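Local coordinates for protein dioxygenase (Pseudomonas brassicacearum, PDB 5V2D) that probably cleaves the central double bond of lignostilbenes with dioxygen at a non-haem iron centre, in the manner of carotenoid cleavage oxygenases, at residues E341-D353 against V361-F373. Residues are numbered along the deposited sequence; the frame is centred on the assembly and turned at random.
Sequences ETLAACLMRWTFD and VEPQPLTDYPCEF
Pro-363 lies flat against the indole of Trp-350: its CB stands 3.6 Å from the centroid of the six-membered ring, almost on the normal, a CH-pi contact for which rigid proline is apt, presenting C-H groups to the electron-rich face. Trp-350 CG is anti to the carbonyl carbon (chi1 -61°), which swings the indole alongside the proline. Val-361 adds CG2 obliquely, 3.7 Å from Trp-350 CE3, while its CG1 packs on Phe-352. Replacing Trp-350 with an alanine would probably strip Pro-363 of the aromatic face it lies on, cost Val-361 one apolar neighbour and open a gap beside the ring of Phe-279. The long unbranched chain of Met-348 folds at chi2 and chi3, laying SD against Pro-363 CB and turning its methyl onto Pro-365.

These residues belong to an antiparallel hairpin at the edge of a propeller blade, the seven-bladed fold of carotenoid cleavage oxygenases; strand 314-322 flanks 345-353 on its other side. Arg-349 and Gln-364 form the hydrogen-bonded pair, Arg-349 N giving to Gln-364 O at 2.8 Å and Gln-364 N to Arg-349 O. Arg-349 plays two parts: its CB packs near Leu-366 CD1, while the guanidinium reaches a salt bridge with Asp-318.

Past Pro-365, Leu-366 N donates to Leu-347 O, nearly straight (173°), and Leu-366 CD1 packs on Leu-347 CD2. Thr-367 OG1, set between its backbone N and carbonyl carbon (chi1 65°), accepts from Leu-347 N and donates to a lone pair of Tyr-369 O; a hydroxyl suits this double role. Cys-371 SG rests on Leu-347 CB, just before Glu-372, whose OE2 hydrogen-bonds the iron ligand His-304.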
ATOM      1  N   GLU A 341      -1.274  -2.271 -20.612  1.00 79.55           N
ATOM      2  CA  GLU A 341      -1.323  -3.627 -21.227  1.00 82.22           C
ATOM      3  C   GLU A 341      -0.013  -4.083 -21.916  1.00 78.69           C
ATOM      4  O   GLU A 341       0.269  -5.258 -21.947  1.00 84.35           O
ATOM      5  CB  GLU A 341      -2.494  -3.748 -22.265  1.00 87.94           C
ATOM      6  CG  GLU A 341      -3.804  -2.991 -22.044  1.00 90.25           C
ATOM      7  CD  GLU A 341      -3.867  -1.703 -22.862  1.00 95.22           C
ATOM      8  OE1 GLU A 341      -3.254  -0.680 -22.456  1.00 89.08           O
ATOM      9  OE2 GLU A 341      -4.512  -1.747 -23.926  1.00 91.33           O
ATOM     10  N   THR A 342       0.731  -3.145 -22.498  1.00 72.63           N
ATOM     11  CA  THR A 342       2.088  -3.313 -23.065  1.00 70.51           C
ATOM     12  C   THR A 342       3.186  -3.804 -22.115  1.00 68.68           C
ATOM     13  O   THR A 342       4.191  -4.318 -22.556  1.00 57.77           O
ATOM     14  CB  THR A 342       2.638  -1.861 -23.283  1.00 72.63           C
ATOM     15  OG1 THR A 342       1.799  -1.150 -24.176  1.00 72.41           O
ATOM     16  CG2 THR A 342       4.099  -1.717 -23.768  1.00 77.85           C
ATOM     17  N   LEU A 343       3.077  -3.470 -20.830  1.00 67.03           N
ATOM     18  CA  LEU A 343       4.232  -3.562 -19.904  1.00 61.68           C
ATOM     19  C   LEU A 343       4.447  -4.973 -19.362  1.00 58.41           C
ATOM     20  O   LEU A 343       3.590  -5.519 -18.756  1.00 58.14           O
ATOM     21  CB  LEU A 343       4.044  -2.604 -18.731  1.00 61.49           C
ATOM     22  CG  LEU A 343       3.964  -1.129 -19.142  1.00 60.44           C
ATOM     23  CD1 LEU A 343       3.703  -0.173 -17.973  1.00 58.99           C
ATOM     24  CD2 LEU A 343       5.179  -0.711 -20.017  1.00 62.66           C
ATOM     25  N   ALA A 344       5.639  -5.521 -19.540  1.00 60.37           N
ATOM     26  CA  ALA A 344       6.008  -6.772 -18.932  1.00 56.61           C
ATOM     27  C   ALA A 344       6.141  -6.535 -17.389  1.00 53.30           C
ATOM     28  O   ALA A 344       6.716  -5.548 -16.949  1.00 51.10           O
ATOM     29  CB  ALA A 344       7.322  -7.251 -19.505  1.00 57.59           C
ATOM     30  N   ALA A 345       5.569  -7.423 -16.599  1.00 49.90           N
ATOM     31  CA  ALA A 345       5.673  -7.397 -15.151  1.00 48.74           C
ATOM     32  C   ALA A 345       5.664  -8.868 -14.675  1.00 43.70           C
ATOM     33  O   ALA A 345       4.974  -9.713 -15.221  1.00 40.79           O
ATOM     34  CB  ALA A 345       4.515  -6.614 -14.540  1.00 47.91           C
ATOM     35  N   CYS A 346       6.420  -9.142 -13.645  1.00 39.27           N
ATOM     36  CA  CYS A 346       6.348 -10.407 -12.945  1.00 37.83           C
ATOM     37  C   CYS A 346       7.025 -10.227 -11.570  1.00 30.75           C
ATOM     38  O   CYS A 346       7.653  -9.196 -11.328  1.00 30.39           O
ATOM     39  CB  CYS A 346       7.062 -11.517 -13.831  1.00 39.17           C
ATOM     40  SG  CYS A 346       8.851 -11.226 -13.951  1.00 42.96           S
ATOM     41  N   LEU A 347       6.847 -11.199 -10.690  1.00 28.52           N
ATOM     42  CA  LEU A 347       7.572 -11.270  -9.434  1.00 29.68           C
ATOM     43  C   LEU A 347       9.037 -11.596  -9.720  1.00 29.45           C
ATOM     44  O   LEU A 347       9.333 -12.532 -10.475  1.00 30.02           O
ATOM     45  CB  LEU A 347       6.958 -12.332  -8.487  1.00 29.12           C
ATOM     46  CG  LEU A 347       7.478 -12.264  -7.045  1.00 29.33           C
ATOM     47  CD1 LEU A 347       6.967 -11.049  -6.264  1.00 29.08           C
ATOM     48  CD2 LEU A 347       7.101 -13.536  -6.350  1.00 30.81           C
ATOM     49  N   MET A 348       9.948 -10.835  -9.121  1.00 29.79           N
ATOM     50  CA  MET A 348      11.385 -11.015  -9.287  1.00 31.77           C
ATOM     51  C   MET A 348      12.149 -11.050  -7.996  1.00 31.50           C
ATOM     52  O   MET A 348      11.696 -10.545  -6.957  1.00 29.83           O
ATOM     53  CB  MET A 348      11.937  -9.865 -10.133  1.00 34.87           C
ATOM     54  CG  MET A 348      11.135  -9.661 -11.368  1.00 39.25           C
ATOM     55  SD  MET A 348      11.908  -9.307 -12.911  1.00 49.05           S
ATOM     56  CE  MET A 348      12.602 -10.843 -13.143  1.00 43.13           C
ATOM     57  N   ARG A 349      13.340 -11.650  -8.056  1.00 30.84           N
ATOM     58  CA  ARG A 349      14.262 -11.662  -6.941  1.00 30.74           C
ATOM     59  C   ARG A 349      15.460 -10.831  -7.360  1.00 30.47           C
ATOM     60  O   ARG A 349      16.100 -11.126  -8.382  1.00 32.02           O
ATOM     61  CB  ARG A 349      14.731 -13.040  -6.581  1.00 33.74           C
ATOM     62  CG  ARG A 349      15.825 -13.057  -5.501  1.00 33.65           C
ATOM     63  CD  ARG A 349      15.987 -14.442  -4.853  1.00 37.00           C
ATOM     64  NE  ARG A 349      14.825 -14.697  -3.994  1.00 38.97           N
ATOM     65  CZ  ARG A 349      14.593 -15.792  -3.299  1.00 40.99           C
ATOM     66  NH1 ARG A 349      15.541 -16.764  -3.288  1.00 38.59           N
ATOM     67  NH2 ARG A 349      13.497 -15.864  -2.541  1.00 36.28           N
ATOM     68  N   TRP A 350      15.788  -9.839  -6.550  1.00 27.91           N
ATOM     69  CA  TRP A 350      17.057  -9.112  -6.677  1.00 28.71           C
ATOM     70  C   TRP A 350      18.060  -9.701  -5.680  1.00 30.76           C
ATOM     71  O   TRP A 350      17.705 -10.022  -4.541  1.00 29.65           O
ATOM     72  CB  TRP A 350      16.853  -7.662  -6.297  1.00 29.28           C
ATOM     73  CG  TRP A 350      15.896  -6.924  -7.118  1.00 30.24           C
ATOM     74  CD1 TRP A 350      14.606  -6.731  -6.836  1.00 29.88           C
ATOM     75  CD2 TRP A 350      16.188  -6.130  -8.265  1.00 29.30           C
ATOM     76  NE1 TRP A 350      14.029  -5.918  -7.789  1.00 31.34           N
ATOM     77  CE2 TRP A 350      14.993  -5.505  -8.654  1.00 29.40           C
ATOM     78  CE3 TRP A 350      17.344  -5.901  -9.025  1.00 33.48           C
ATOM     79  CZ2 TRP A 350      14.890  -4.708  -9.774  1.00 30.48           C
ATOM     80  CZ3 TRP A 350      17.226  -5.100 -10.168  1.00 31.74           C
ATOM     81  CH2 TRP A 350      16.037  -4.510 -10.514  1.00 31.67           C
ATOM     82  N   THR A 351      19.332  -9.792  -6.084  1.00 31.46           N
ATOM     83  CA  THR A 351      20.396 -10.292  -5.250  1.00 31.69           C
ATOM     84  C   THR A 351      21.495  -9.190  -5.207  1.00 34.48           C
ATOM     85  O   THR A 351      21.986  -8.751  -6.288  1.00 35.80           O
ATOM     86  CB  THR A 351      20.978 -11.540  -5.909  1.00 35.31           C
ATOM     87  OG1 THR A 351      19.948 -12.557  -5.958  1.00 38.07           O
ATOM     88  CG2 THR A 351      22.167 -12.094  -5.061  1.00 36.72           C
ATOM     89  N   PHE A 352      21.771  -8.664  -4.023  1.00 31.39           N
ATOM     90  CA  PHE A 352      22.735  -7.583  -3.833  1.00 34.19           C
ATOM     91  C   PHE A 352      23.914  -8.247  -3.069  1.00 36.09           C
ATOM     92  O   PHE A 352      23.815  -8.544  -1.884  1.00 36.22           O
ATOM     93  CB  PHE A 352      22.154  -6.413  -3.026  1.00 31.98           C
ATOM     94  CG  PHE A 352      20.928  -5.823  -3.645  1.00 30.65           C
ATOM     95  CD1 PHE A 352      19.668  -6.187  -3.178  1.00 31.82           C
ATOM     96  CD2 PHE A 352      20.992  -5.054  -4.769  1.00 31.11           C
ATOM     97  CE1 PHE A 352      18.530  -5.634  -3.722  1.00 32.67           C
ATOM     98  CE2 PHE A 352      19.856  -4.521  -5.338  1.00 33.63           C
ATOM     99  CZ  PHE A 352      18.605  -4.827  -4.817  1.00 29.80           C
ATOM    100  N   ASP A 353      24.987  -8.487  -3.805  1.00 36.06           N
ATOM    101  CA  ASP A 353      26.162  -9.172  -3.273  1.00 37.07           C
ATOM    102  C   ASP A 353      27.104  -8.107  -2.805  1.00 37.46           C
ATOM    103  O   ASP A 353      27.734  -7.403  -3.667  1.00 35.93           O
ATOM    104  CB  ASP A 353      26.811 -10.044  -4.335  1.00 39.13           C
ATOM    105  CG  ASP A 353      27.996 -10.893  -3.768  1.00 41.88           C
ATOM    106  OD1 ASP A 353      28.459 -10.674  -2.601  1.00 37.76           O
ATOM    107  OD2 ASP A 353      28.319 -11.886  -4.457  1.00 46.25           O
ATOM    108  N   VAL A 361      22.961  -4.859 -11.235  1.00 48.35           N
ATOM    109  CA  VAL A 361      22.153  -6.032 -10.855  1.00 45.69           C
ATOM    110  C   VAL A 361      21.069  -6.187 -11.871  1.00 39.74           C
ATOM    111  O   VAL A 361      20.517  -5.197 -12.421  1.00 39.36           O
ATOM    112  CB  VAL A 361      21.509  -5.910  -9.432  1.00 49.07           C
ATOM    113  CG1 VAL A 361      22.577  -5.973  -8.352  1.00 50.31           C
ATOM    114  CG2 VAL A 361      20.799  -4.576  -9.239  1.00 51.64           C
ATOM    115  N   GLU A 362      20.760  -7.446 -12.123  1.00 39.97           N
ATOM    116  CA  GLU A 362      19.624  -7.816 -12.883  1.00 44.09           C
ATOM    117  C   GLU A 362      18.671  -8.674 -12.033  1.00 41.56           C
ATOM    118  O   GLU A 362      19.107  -9.575 -11.351  1.00 38.34           O
ATOM    119  CB  GLU A 362      20.059  -8.475 -14.174  1.00 51.51           C
ATOM    120  CG  GLU A 362      20.213  -7.336 -15.197  1.00 64.59           C
ATOM    121  CD  GLU A 362      20.811  -7.743 -16.513  1.00 74.45           C
ATOM    122  OE1 GLU A 362      20.504  -8.845 -17.040  1.00 82.43           O
ATOM    123  OE2 GLU A 362      21.597  -6.922 -17.024  1.00 80.52           O
ATOM    124  N   PRO A 363      17.378  -8.377 -12.144  1.00 40.83           N
ATOM    125  CA  PRO A 363      16.415  -9.135 -11.380  1.00 39.21           C
ATOM    126  C   PRO A 363      16.124 -10.479 -12.085  1.00 39.01           C
ATOM    127  O   PRO A 363      16.227 -10.548 -13.296  1.00 40.32           O
ATOM    128  CB  PRO A 363      15.179  -8.194 -11.425  1.00 39.34           C
ATOM    129  CG  PRO A 363      15.284  -7.502 -12.765  1.00 40.65           C
ATOM    130  CD  PRO A 363      16.746  -7.268 -12.930  1.00 41.08           C
ATOM    131  N   GLN A 364      15.822 -11.513 -11.324  1.00 37.08           N
ATOM    132  CA  GLN A 364      15.558 -12.872 -11.824  1.00 39.90           C
ATOM    133  C   GLN A 364      14.121 -13.232 -11.559  1.00 39.26           C
ATOM    134  O   GLN A 364      13.637 -13.028 -10.453  1.00 36.92           O
ATOM    135  CB  GLN A 364      16.523 -13.908 -11.178  1.00 40.82           C
ATOM    136  CG  GLN A 364      18.025 -13.563 -11.406  1.00 45.94           C
ATOM    137  CD  GLN A 364      18.402 -13.390 -12.920  1.00 51.30           C
ATOM    138  OE1 GLN A 364      18.008 -14.195 -13.760  1.00 52.74           O
ATOM    139  NE2 GLN A 364      19.121 -12.311 -13.259  1.00 56.22           N
ATOM    140  N   PRO A 365      13.447 -13.790 -12.545  1.00 38.99           N
ATOM    141  CA  PRO A 365      12.021 -14.040 -12.362  1.00 39.29           C
ATOM    142  C   PRO A 365      11.702 -15.156 -11.415  1.00 37.06           C
ATOM    143  O   PRO A 365      12.375 -16.157 -11.374  1.00 38.62           O
ATOM    144  CB  PRO A 365      11.501 -14.369 -13.795  1.00 41.53           C
ATOM    145  CG  PRO A 365      12.690 -14.721 -14.609  1.00 42.39           C
ATOM    146  CD  PRO A 365      13.914 -14.109 -13.917  1.00 43.47           C
ATOM    147  N   LEU A 366      10.672 -14.953 -10.612  1.00 34.33           N
ATOM    148  CA  LEU A 366      10.127 -15.956  -9.760  1.00 33.70           C
ATOM    149  C   LEU A 366       8.736 -16.395 -10.225  1.00 36.94           C
ATOM    150  O   LEU A 366       8.231 -17.389  -9.734  1.00 35.61           O
ATOM    151  CB  LEU A 366      10.015 -15.383  -8.357  1.00 34.21           C
ATOM    152  CG  LEU A 366      11.249 -14.936  -7.645  1.00 33.93           C
ATOM    153  CD1 LEU A 366      10.931 -14.330  -6.284  1.00 32.88           C
ATOM    154  CD2 LEU A 366      12.172 -16.170  -7.434  1.00 35.01           C
ATOM    155  N   THR A 367       8.071 -15.595 -11.059  1.00 36.18           N
ATOM    156  CA  THR A 367       6.821 -16.018 -11.672  1.00 34.85           C
ATOM    157  C   THR A 367       6.953 -15.636 -13.122  1.00 37.44           C
ATOM    158  O   THR A 367       7.807 -14.822 -13.526  1.00 37.92           O
ATOM    159  CB  THR A 367       5.547 -15.241 -11.121  1.00 35.85           C
ATOM    160  OG1 THR A 367       5.551 -13.806 -11.434  1.00 34.39           O
ATOM    161  CG2 THR A 367       5.361 -15.485  -9.631  1.00 34.36           C
ATOM    162  N   ASP A 368       6.091 -16.171 -13.936  1.00 39.89           N
ATOM    163  CA  ASP A 368       6.038 -15.726 -15.323  1.00 42.10           C
ATOM    164  C   ASP A 368       4.716 -14.998 -15.579  1.00 43.79           C
ATOM    165  O   ASP A 368       4.291 -14.916 -16.709  1.00 43.27           O
ATOM    166  CB  ASP A 368       6.245 -16.919 -16.248  1.00 45.72           C
ATOM    167  CG  ASP A 368       5.135 -17.935 -16.157  1.00 51.34           C
ATOM    168  OD1 ASP A 368       4.234 -17.853 -15.258  1.00 53.96           O
ATOM    169  OD2 ASP A 368       5.133 -18.833 -17.022  1.00 53.18           O
ATOM    170  N   TYR A 369       4.055 -14.503 -14.532  1.00 40.62           N
ATOM    171  CA  TYR A 369       2.807 -13.745 -14.687  1.00 39.37           C
ATOM    172  C   TYR A 369       2.902 -12.452 -13.867  1.00 37.63           C
ATOM    173  O   TYR A 369       3.597 -12.420 -12.854  1.00 35.97           O
ATOM    174  CB  TYR A 369       1.562 -14.570 -14.248  1.00 36.69           C
ATOM    175  CG  TYR A 369       1.676 -15.183 -12.868  1.00 36.20           C
ATOM    176  CD1 TYR A 369       2.108 -16.483 -12.690  1.00 37.75           C
ATOM    177  CD2 TYR A 369       1.327 -14.437 -11.715  1.00 35.50           C
ATOM    178  CE1 TYR A 369       2.162 -17.062 -11.407  1.00 39.47           C
ATOM    179  CE2 TYR A 369       1.453 -14.979 -10.447  1.00 34.65           C
ATOM    180  CZ  TYR A 369       1.838 -16.290 -10.296  1.00 37.40           C
ATOM    181  OH  TYR A 369       1.927 -16.805  -9.018  1.00 36.05           O
ATOM    182  N   PRO A 370       2.207 -11.413 -14.311  1.00 39.57           N
ATOM    183  CA  PRO A 370       2.178 -10.158 -13.498  1.00 36.89           C
ATOM    184  C   PRO A 370       1.333 -10.350 -12.258  1.00 35.12           C
ATOM    185  O   PRO A 370       0.319 -11.084 -12.239  1.00 33.75           O
ATOM    186  CB  PRO A 370       1.498  -9.127 -14.412  1.00 38.80           C
ATOM    187  CG  PRO A 370       0.749  -9.928 -15.463  1.00 40.43           C
ATOM    188  CD  PRO A 370       1.437 -11.295 -15.583  1.00 38.82           C
ATOM    189  N   CYS A 371       1.736  -9.677 -11.217  1.00 33.67           N
ATOM    190  CA  CYS A 371       1.116  -9.727  -9.934  1.00 30.02           C
ATOM    191  C   CYS A 371       1.451  -8.457  -9.095  1.00 30.55           C
ATOM    192  O   CYS A 371       2.335  -7.704  -9.430  1.00 27.07           O
ATOM    193  CB  CYS A 371       1.594 -10.985  -9.206  1.00 33.72           C
ATOM    194  SG  CYS A 371       3.381 -11.116  -9.034  1.00 35.43           S
ATOM    195  N   GLU A 372       0.719  -8.276  -8.012  1.00 28.63           N
ATOM    196  CA  GLU A 372       0.931  -7.134  -7.092  1.00 27.34           C
ATOM    197  C   GLU A 372       0.206  -7.425  -5.773  1.00 27.78           C
ATOM    198  O   GLU A 372      -0.310  -8.561  -5.567  1.00 26.00           O
ATOM    199  CB  GLU A 372       0.545  -5.794  -7.708  1.00 30.67           C
ATOM    200  CG  GLU A 372       1.787  -4.876  -7.998  1.00 32.42           C
ATOM    201  CD  GLU A 372       2.525  -4.384  -6.694  1.00 33.56           C
ATOM    202  OE1 GLU A 372       3.734  -3.948  -6.736  1.00 28.82           O
ATOM    203  OE2 GLU A 372       1.866  -4.402  -5.604  1.00 28.93           O
ATOM    204  N   PHE A 373       0.253  -6.448  -4.865  1.00 24.95           N
ATOM    205  CA  PHE A 373      -0.233  -6.626  -3.542  1.00 25.34           C
ATOM    206  C   PHE A 373       0.237  -7.902  -2.855  1.00 25.32           C
ATOM    207  O   PHE A 373      -0.578  -8.648  -2.271  1.00 26.15           O
ATOM    208  CB  PHE A 373      -1.776  -6.467  -3.476  1.00 26.89           C
ATOM    209  CG  PHE A 373      -2.252  -5.029  -3.675  1.00 27.02           C
ATOM    210  CD1 PHE A 373      -2.048  -4.084  -2.708  1.00 27.31           C
ATOM    211  CD2 PHE A 373      -2.873  -4.666  -4.844  1.00 28.73           C
ATOM    212  CE1 PHE A 373      -2.510  -2.802  -2.833  1.00 29.77           C
ATOM    213  CE2 PHE A 373      -3.401  -3.380  -4.988  1.00 32.16           C
ATOM    214  CZ  PHE A 373      -3.210  -2.431  -3.974  1.00 31.18           C
TER
HETATM  215  O   HOH W   1      19.837  -9.505  -9.009  1.00 41.28           O